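Local atomic coordinates of acetyltransferase (Klebsiella pneumoniae, PDB entry 5XUN), a protein that probably transfers the acetyl group of acetyl-CoA to the amino group of glycyl-tRNA(Gly), acting as the toxin of a toxin-antitoxin pair. Residues K101-G105 with Q106-E110; M111-A114 with H115-V119. The protein carries 1 engineered substitution. All coordinates share one frame; numbering follows the deposited sequence.

Along the chain the two contacts come in series, neither nested nor crossed. Strand 88-99 ends just before residues 101-105, and interaction 1 closes the loop that carries the chain from there through 106-110 into the first turn of helix 108-126, round the pyrophosphate of acetyl coenzyme A. Interaction 2 opens at the next residue, on the same helix, where 111-114 bond to 115-119 one turn further on. Their centres lie about 14 Å apart. Together they follow the beta-alpha-beta unit of strand 88-99, helix 108-126 and strand 131-135 from the cofactor-binding end of the helix to its middle, which packs on the sheet.

Interaction 1: K101-G105 with Q106-E110; sequences KSVQG and QGWGE. With ACO (acetyl coenzyme *a), chain E.
A local contact round a cofactor-binding loop brings Val103 against Trp108 where the chain after strand 88-99 enters helix 108-126. With chi1 at 82°, Val103 CG1 sits between N and C, and CG2, opposite N, is turned to the indole. CG2 comes in obliquely from one side of the ring plane, 3.4 Å from Trp108 CD1, whereas Val103 O lies in that plane at the edge. A branched valine and a broad indole suit this spot, since both also pack on Leu5. The extended side chain of Gln106 reaches back past Val103, and Trp108 NE1 gives a weak, bent bond (134°) to Gln106 OE1.

A water holds the loop from inside: it donates to Val103 O and to O1A of acetyl coenzyme A, and accepts from Gln106 N and Trp108 N. Four fairly straight amide bonds grip the cofactor's pyrophosphate. Gly107 N binds O1A of acetyl coenzyme A at 2.6 Å. Gly105 N, Gly109 N and Glu110 N take its O5A, O4A and O2A. Glycine is fitting at 105 and 107, where phi is positive, and at 107 and 109 a CB would collide with the cofactor. Gln104 NE2 is held by Ile99 O and Cys23 O. This is the pyrophosphate-binding loop of GNAT motif A, Q/R-x-x-G-x-G/A, met here by Gln104, Gly107 and Gly109.

Interaction 2: M111-A114 with H115-V119; sequences MLVA and HVMRV
Successive turns of one alpha helix join Met111-Ala114 to His115-Val119, within the helix of a beta-alpha-beta unit of the GNAT fold. Backbone bonds from residue i+4 to residue i carry the contact. His115 N reaches Met111 O, Val116 N reaches Leu112 O at 2.8 Å, Met117 N reaches Val113 O at 2.9 Å, and Arg118 N reaches Ala114 O at 3.2 Å. The Val116 bond is the straightest of the four (162°), and its donor lies in the plane of the Leu112 carbonyl; the other three donors are tilted from theirs.

Apolar packing sorts the side chains by face. Leu112 and Val116 turn to the sheet, where both meet Tyr63 of strand 59-71, and Leu112 also covers Leu97 and Ile99 of strand 88-99. Their branched, wholly apolar ends suit this buried side. Val113 and Met117, one turn apart, lie side by side pointing the same way. Val113 rests on Leu97 and Leu148, the flexible thioether side chain of Met117 touches Phe150 and Phe172, and Val119 packs on Ala126 of the second subunit, which brings this helix to the dimer contact. Small Ala114 and long, charged Arg118 suit the exposed side.

Among the polar side chains, His115 is partly exposed: its side chain touches Ile7, and its ND1 is hydrogen-bonded to the hydroxyl of Tyr63, linking the helix to strand 59-71.

Side-chain carbons also crowd the carbonyls of the preceding turn. Val116 CG2 stands 3.1 Å from Leu112 O. In Met117 the chain bends at chi2 (-49°), and its last bond, SD to CE, runs back toward the preceding turn, leaving Met117 CE 3.9 Å from Val113 CG1.

Interaction 1: K101-G105 with Q106-E110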
loop_
_atom_site.group_PDB
_atom_site.type_symbol
_atom_site.label_atom_id
_atom_site.label_comp_id
_atom_site.label_asym_id
_atom_site.label_seq_id
_atom_site.Cartn_x
_atom_site.Cartn_y
_atom_site.Cartn_z
ATOM N N LYS B 101 17.484 10.903 -21.266
ATOM C CA LYS B 101 18.754 11.628 -21.342
ATOM C C LYS B 101 18.577 13.037 -21.891
ATOM O O LYS B 101 19.236 13.977 -21.432
ATOM C CB LYS B 101 19.742 10.873 -22.234
ATOM C CG LYS B 101 20.396 9.633 -21.656
ATOM C CD LYS B 101 21.310 9.022 -22.729
ATOM C CE LYS B 101 22.193 7.901 -22.200
ATOM N NZ LYS B 101 23.337 8.412 -21.386
ATOM N N SER B 102 17.682 13.205 -22.867
ATOM C CA SER B 102 17.494 14.515 -23.482
ATOM C C SER B 102 17.090 15.575 -22.473
ATOM O O SER B 102 17.201 16.770 -22.768
ATOM C CB SER B 102 16.429 14.448 -24.578
ATOM O OG SER B 102 15.127 14.524 -24.021
ATOM N N VAL B 103 16.585 15.173 -21.310
ATOM C CA VAL B 103 16.026 16.148 -20.388
ATOM C C VAL B 103 16.533 15.939 -18.958
ATOM O O VAL B 103 16.026 16.552 -18.013
ATOM C CB VAL B 103 14.481 16.119 -20.500
ATOM C CG1 VAL B 103 13.855 15.010 -19.681
ATOM C CG2 VAL B 103 13.876 17.458 -20.171
ATOM N N GLN B 104 17.586 15.141 -18.793
ATOM C CA GLN B 104 18.207 14.974 -17.482
ATOM C C GLN B 104 18.996 16.215 -17.053
ATOM O O GLN B 104 19.327 17.091 -17.858
ATOM C CB GLN B 104 19.142 13.768 -17.475
ATOM C CG GLN B 104 18.428 12.456 -17.649
ATOM C CD GLN B 104 19.356 11.280 -17.534
ATOM O OE1 GLN B 104 20.554 11.440 -17.302
ATOM N NE2 GLN B 104 18.815 10.084 -17.716
ATOM N N GLY B 105 19.285 16.278 -15.749
ATOM C CA GLY B 105 20.066 17.354 -15.158
ATOM C C GLY B 105 19.374 18.690 -15.024
ATOM O O GLY B 105 20.050 19.712 -14.873
ATOM N N GLN B 106 18.045 18.732 -15.042
ATOM C CA GLN B 106 17.278 19.961 -14.886
ATOM C C GLN B 106 16.335 19.927 -13.695
ATOM O O GLN B 106 15.505 20.832 -13.558
ATOM C CB GLN B 106 16.457 20.239 -16.139
ATOM C CG GLN B 106 17.248 20.364 -17.400
ATOM C CD GLN B 106 16.338 20.414 -18.586
ATOM O OE1 GLN B 106 15.198 20.870 -18.517
ATOM N NE2 GLN B 106 16.835 19.908 -19.689
ATOM N N GLY B 107 16.423 18.900 -12.846
ATOM C CA GLY B 107 15.496 18.789 -11.746
ATOM C C GLY B 107 14.240 17.990 -12.026
ATOM O O GLY B 107 13.380 17.898 -11.139
ATOM N N TRP B 108 14.089 17.425 -13.228
ATOM C CA TRP B 108 12.891 16.633 -13.506
ATOM C C TRP B 108 12.847 15.392 -12.633
ATOM O O TRP B 108 11.772 14.985 -12.176
ATOM C CB TRP B 108 12.809 16.257 -14.985
ATOM C CG TRP B 108 12.501 17.413 -15.868
ATOM C CD1 TRP B 108 13.294 17.943 -16.845
ATOM C CD2 TRP B 108 11.307 18.205 -15.843
ATOM N NE1 TRP B 108 12.660 19.010 -17.439
ATOM C CE2 TRP B 108 11.441 19.194 -16.837
ATOM C CE3 TRP B 108 10.140 18.172 -15.079
ATOM C CZ2 TRP B 108 10.450 20.136 -17.089
ATOM C CZ3 TRP B 108 9.159 19.114 -15.327
ATOM C CH2 TRP B 108 9.320 20.080 -16.321
ATOM N N GLY B 109 14.003 14.769 -12.400
ATOM C CA GLY B 109 14.050 13.664 -11.461
ATOM C C GLY B 109 13.540 14.068 -10.093
ATOM O O GLY B 109 12.708 13.378 -9.499
ATOM N N GLU B 110 14.015 15.213 -9.589
ATOM C CA GLU B 110 13.521 15.745 -8.323
ATOM C C GLU B 110 12.017 15.954 -8.363
ATOM O O GLU B 110 11.308 15.613 -7.409
ATOM C CB GLU B 110 14.217 17.069 -8.004
ATOM C CG GLU B 110 13.751 17.715 -6.712
ATOM C CD GLU B 110 14.813 18.590 -6.073
ATOM O OE1 GLU B 110 15.908 18.724 -6.657
ATOM O OE2 GLU B 110 14.537 19.175 -5.004
HETATM N N1A ACO E . 15.967 21.842 -9.418
HETATM C C2A ACO E . 16.808 20.874 -8.998
HETATM N N3A ACO E . 17.948 20.533 -9.634
HETATM C C4A ACO E . 18.325 21.171 -10.773
HETATM C C5A ACO E . 17.452 22.242 -11.292
HETATM C C6A ACO E . 16.216 22.558 -10.538
HETATM N N6A ACO E . 15.375 23.532 -10.965
HETATM N N7A ACO E . 18.028 22.712 -12.410
HETATM C C8A ACO E . 19.162 22.001 -12.592
HETATM N N9A ACO E . 19.362 21.095 -11.620
HETATM C C1B ACO E . 20.526 20.160 -11.580
HETATM C C2B ACO E . 21.378 20.250 -10.320
HETATM O O2B ACO E . 22.571 21.007 -10.569
HETATM C C3B ACO E . 21.711 18.808 -9.983
HETATM O O3B ACO E . 22.977 18.465 -10.543
HETATM P P3B ACO E . 23.995 17.443 -9.819
HETATM O O7A ACO E . 24.711 18.293 -8.796
HETATM O O8A ACO E . 23.100 16.385 -9.218
HETATM O O9A ACO E . 24.866 16.945 -10.950
HETATM C C4B ACO E . 20.657 17.979 -10.705
HETATM O O4B ACO E . 20.041 18.817 -11.686
HETATM C C5B ACO E . 19.567 17.424 -9.793
HETATM O O5B ACO E . 19.148 16.165 -10.316
HETATM P P1A ACO E . 17.857 16.023 -11.271
HETATM O O1A ACO E . 18.051 16.873 -12.500
HETATM O O2A ACO E . 16.596 16.173 -10.462
HETATM O O3A ACO E . 17.998 14.477 -11.664
HETATM P P2A ACO E . 17.840 13.947 -13.171
HETATM O O4A ACO E . 16.746 14.706 -13.876
HETATM O O5A ACO E . 19.206 13.833 -13.803
HETATM O O6A ACO E . 17.308 12.467 -12.835
HETATM C CBP ACO E . 17.808 10.177 -12.480
HETATM C CCP ACO E . 18.124 11.599 -12.051
HETATM C CDP ACO E . 16.301 9.963 -12.495
HETATM C CEP ACO E . 18.473 9.197 -11.525
HETATM C CAP ACO E . 18.412 10.048 -13.874
HETATM O OAP ACO E . 19.833 10.189 -13.755
HETATM C C9P ACO E . 18.113 8.726 -14.514
HETATM O O9P ACO E . 17.071 8.537 -15.126
HETATM N N8P ACO E . 19.064 7.813 -14.379
HETATM C C7P ACO E . 19.101 6.612 -15.183
HETATM C C6P ACO E . 18.150 5.549 -14.652
HETATM C C5P ACO E . 18.291 5.481 -13.154
HETATM O O5P ACO E . 19.344 5.133 -12.642
HETATM N N4P ACO E . 17.209 5.829 -12.459
HETATM C C3P ACO E . 17.224 5.917 -11.014
HETATM C C2P ACO E . 17.182 4.552 -10.346
HETATM S S1P ACO E . 15.564 4.307 -9.692
HETATM C C ACO E . 15.973 3.165 -8.568
HETATM O O ACO E . 17.154 3.033 -8.313
HETATM C CH3 ACO E . 14.885 2.351 -7.926
HETATM O O HOH W 1 16.174 16.429 -15.079
#

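Interaction 2: M111-A114 with H115-V119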
loop_
_atom_site.group_PDB
_atom_site.type_symbol
_atom_site.label_atom_id
_atom_site.label_comp_id
_atom_site.label_asym_id
_atom_site.label_seq_id
_atom_site.Cartn_x
_atom_site.Cartn_y
_atom_site.Cartn_z
ATOM N N MET B 111 11.512 16.513 -9.466
ATOM C CA MET B 111 10.084 16.788 -9.577
ATOM C C MET B 111 9.261 15.508 -9.573
ATOM O O MET B 111 8.163 15.475 -9.002
ATOM C CB MET B 111 9.793 17.623 -10.824
ATOM C CG MET B 111 8.303 17.734 -11.090
ATOM S SD MET B 111 7.721 19.259 -11.817
ATOM C CE MET B 111 7.555 20.195 -10.299
ATOM N N LEU B 112 9.769 14.443 -10.194
ATOM C CA LEU B 112 9.061 13.172 -10.126
ATOM C C LEU B 112 8.990 12.660 -8.692
ATOM O O LEU B 112 7.945 12.167 -8.255
ATOM C CB LEU B 112 9.726 12.145 -11.047
ATOM C CG LEU B 112 9.278 12.231 -12.506
ATOM C CD1 LEU B 112 9.812 11.061 -13.300
ATOM C CD2 LEU B 112 7.768 12.298 -12.607
ATOM N N VAL B 113 10.088 12.769 -7.940
ATOM C CA VAL B 113 10.081 12.318 -6.551
ATOM C C VAL B 113 9.085 13.130 -5.719
ATOM O O VAL B 113 8.414 12.592 -4.831
ATOM C CB VAL B 113 11.502 12.377 -5.965
ATOM C CG1 VAL B 113 11.480 12.073 -4.472
ATOM C CG2 VAL B 113 12.407 11.408 -6.702
ATOM N N ALA B 114 8.990 14.437 -5.972
ATOM C CA ALA B 114 7.993 15.237 -5.266
ATOM C C ALA B 114 6.585 14.751 -5.584
ATOM O O ALA B 114 5.732 14.661 -4.692
ATOM C CB ALA B 114 8.142 16.716 -5.620
ATOM N N HIS B 115 6.334 14.403 -6.848
ATOM C CA HIS B 115 5.039 13.850 -7.218
ATOM C C HIS B 115 4.802 12.498 -6.550
ATOM O O HIS B 115 3.682 12.209 -6.101
ATOM C CB HIS B 115 4.943 13.742 -8.736
ATOM C CG HIS B 115 3.580 13.385 -9.230
ATOM N ND1 HIS B 115 3.089 12.096 -9.200
ATOM C CD2 HIS B 115 2.597 14.151 -9.760
ATOM C CE1 HIS B 115 1.867 12.084 -9.701
ATOM N NE2 HIS B 115 1.538 13.319 -10.034
ATOM N N VAL B 116 5.843 11.658 -6.479
ATOM C CA VAL B 116 5.750 10.402 -5.732
ATOM C C VAL B 116 5.304 10.669 -4.304
ATOM O O VAL B 116 4.421 9.988 -3.770
ATOM C CB VAL B 116 7.095 9.657 -5.745
ATOM C CG1 VAL B 116 7.041 8.447 -4.779
ATOM C CG2 VAL B 116 7.494 9.251 -7.164
ATOM N N MET B 117 5.934 11.655 -3.655
ATOM C CA MET B 117 5.630 11.946 -2.257
ATOM C C MET B 117 4.160 12.284 -2.066
ATOM O O MET B 117 3.536 11.848 -1.095
ATOM C CB MET B 117 6.497 13.098 -1.755
ATOM C CG MET B 117 7.975 12.806 -1.724
ATOM S SD MET B 117 8.317 11.249 -0.909
ATOM C CE MET B 117 10.109 11.278 -0.889
ATOM N N ARG B 118 3.594 13.074 -2.979
ATOM C CA ARG B 118 2.197 13.464 -2.848
ATOM C C ARG B 118 1.272 12.262 -3.009
ATOM O O ARG B 118 0.249 12.162 -2.318
ATOM C CB ARG B 118 1.865 14.554 -3.863
ATOM C CG ARG B 118 0.437 15.044 -3.783
ATOM C CD ARG B 118 0.164 16.146 -4.789
ATOM N NE ARG B 118 0.819 17.401 -4.433
ATOM C CZ ARG B 118 0.402 18.216 -3.467
ATOM N NH1 ARG B 118 -0.671 17.910 -2.747
ATOM N NH2 ARG B 118 1.062 19.337 -3.217
ATOM N N VAL B 119 1.607 11.344 -3.921
ATOM C CA VAL B 119 0.797 10.144 -4.097
ATOM C C VAL B 119 0.862 9.276 -2.850
ATOM O O VAL B 119 -0.160 8.776 -2.367
ATOM C CB VAL B 119 1.240 9.365 -5.350
ATOM C CG1 VAL B 119 0.542 8.020 -5.407
ATOM C CG2 VAL B 119 0.955 10.170 -6.607
#